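Local coordinates for protein adenylyltransferase (Bartonella henselae str. Houston-1, PDB 5NH2), which transfers AMP from ATP to tyrosine or threonine residues of host target proteins through its Fic domain, as part of the bacterium's virulence, at residues A[6-11]-A[89-93]. Numbering follows the deposited sequence.
Sequences ISPHHY and TTAAM
His10, in the 3-10 turn 8-11, packs against Thr89, Thr90 and Ala91. His10 CB meets the methyl of Ala91, CB to CB 3.7 Å. His10 CG lies anti to the carbonyl carbon (chi1 -75°), which swings the ring back beside Ser7 and Thr89. Thr89 CB sits over one face in a CH-pi contact, offset toward the rim near CG and within 4.1 Å of His10 CD2; Ser7 CB of its own segment lies over the centre of the other, so the imidazole is sandwiched. His10 ND1 donates almost in the ring plane to Thr90 O (2.8 Å, 168° at the hydrogen), though it approaches that carbonyl from above its plane; His10 CE1 also lies near this oxygen. Ser7 N gives the same oxygen a second, longer bond of 3.2 Å. The bond from His10 ND1 and the two covered faces together probably hold the ring's rotation. Residues 6-11 pack along the short beta hairpin 83-84/90-91 of the Fic domain, whose residue Phe85, which probably takes part in binding ATP, touches Ala91. On that strand Ala91 CB also stands over the centre of the Tyr11 ring in a CH-pi contact, 3.7 Å from the centroid, while the ring's edge runs on to the backbone of Ala92 and Met93; Trp74 meets Tyr11 edge-to-face. Ala91 CA makes a CA-H...O contact to Ser7 O at 3.2 Å. Farther along, Met93 bends at chi3 (-77°) and lays CE on Pro8 CB at 3.7 Å. Towards the chain start, Ile6 CD1 meets Thr90 CG2 at 3.9 Å, whereas Thr90 OG1 is hydrogen-bonded to Thr84 OG1 across the hairpin.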
# COMPACT_ATOMS: atom_id res chain seq x y z
N ILE A 6 9.19 -5.83 -32.03
CA ILE A 6 9.02 -5.43 -30.61
C ILE A 6 8.00 -4.30 -30.45
O ILE A 6 8.02 -3.37 -31.24
CB ILE A 6 10.36 -4.99 -29.93
CG1 ILE A 6 11.37 -6.12 -29.92
CG2 ILE A 6 10.15 -4.64 -28.45
CD1 ILE A 6 12.20 -6.17 -28.64
N SER A 7 7.18 -4.33 -29.39
CA SER A 7 6.10 -3.34 -29.26
C SER A 7 5.39 -3.41 -27.92
O SER A 7 5.15 -4.50 -27.39
CB SER A 7 5.04 -3.53 -30.33
OG SER A 7 4.18 -2.42 -30.38
N PRO A 8 5.04 -2.25 -27.35
CA PRO A 8 4.23 -2.25 -26.11
C PRO A 8 2.88 -2.86 -26.34
O PRO A 8 2.35 -3.58 -25.47
CB PRO A 8 4.14 -0.77 -25.75
CG PRO A 8 5.20 -0.09 -26.56
CD PRO A 8 5.40 -0.89 -27.78
N HIS A 9 2.35 -2.68 -27.55
CA HIS A 9 1.08 -3.28 -27.91
C HIS A 9 1.08 -4.78 -27.68
O HIS A 9 0.01 -5.37 -27.51
CB HIS A 9 0.76 -2.99 -29.39
CG HIS A 9 0.46 -1.55 -29.67
ND1 HIS A 9 1.20 -0.51 -29.15
CD2 HIS A 9 -0.49 -0.98 -30.45
CE1 HIS A 9 0.71 0.64 -29.59
NE2 HIS A 9 -0.32 0.39 -30.38
N HIS A 10 2.25 -5.44 -27.74
CA HIS A 10 2.28 -6.89 -27.63
C HIS A 10 1.92 -7.40 -26.23
O HIS A 10 1.77 -8.62 -26.06
CB HIS A 10 3.65 -7.43 -28.06
CG HIS A 10 3.86 -7.41 -29.55
ND1 HIS A 10 5.11 -7.46 -30.13
CD2 HIS A 10 2.97 -7.38 -30.57
CE1 HIS A 10 4.98 -7.45 -31.44
NE2 HIS A 10 3.70 -7.40 -31.74
N TYR A 11 1.80 -6.52 -25.22
CA TYR A 11 1.34 -6.93 -23.89
C TYR A 11 -0.17 -7.25 -23.82
O TYR A 11 -0.60 -7.94 -22.88
CB TYR A 11 1.65 -5.82 -22.87
CG TYR A 11 3.06 -5.77 -22.30
CD1 TYR A 11 3.50 -6.72 -21.40
CD2 TYR A 11 3.92 -4.70 -22.60
CE1 TYR A 11 4.80 -6.67 -20.84
CE2 TYR A 11 5.23 -4.64 -22.05
CZ TYR A 11 5.65 -5.62 -21.16
OH TYR A 11 6.93 -5.57 -20.59
N THR A 89 5.39 -13.36 -29.63
CA THR A 89 5.54 -11.91 -29.75
C THR A 89 6.43 -11.37 -28.64
O THR A 89 6.56 -11.97 -27.58
CB THR A 89 4.18 -11.23 -29.73
OG1 THR A 89 3.65 -11.35 -28.41
CG2 THR A 89 3.21 -11.96 -30.69
N THR A 90 7.06 -10.22 -28.90
CA THR A 90 7.98 -9.62 -27.95
C THR A 90 7.55 -8.20 -27.60
O THR A 90 7.37 -7.34 -28.48
CB THR A 90 9.42 -9.63 -28.48
OG1 THR A 90 9.71 -10.93 -28.99
CG2 THR A 90 10.41 -9.36 -27.36
N ALA A 91 7.37 -7.96 -26.31
CA ALA A 91 6.82 -6.73 -25.78
C ALA A 91 7.87 -6.04 -24.92
O ALA A 91 8.76 -6.69 -24.35
CB ALA A 91 5.55 -7.04 -24.94
N ALA A 92 7.79 -4.72 -24.85
CA ALA A 92 8.48 -3.91 -23.85
C ALA A 92 7.77 -2.57 -23.78
O ALA A 92 7.08 -2.17 -24.73
CB ALA A 92 9.96 -3.70 -24.18
N MET A 93 7.91 -1.88 -22.65
CA MET A 93 7.41 -0.51 -22.52
C MET A 93 8.45 0.38 -21.83
O MET A 93 8.24 0.85 -20.71
CB MET A 93 6.06 -0.50 -21.79
CG MET A 93 5.34 0.82 -21.87
SD MET A 93 3.67 0.80 -21.15
CE MET A 93 2.74 -0.06 -22.43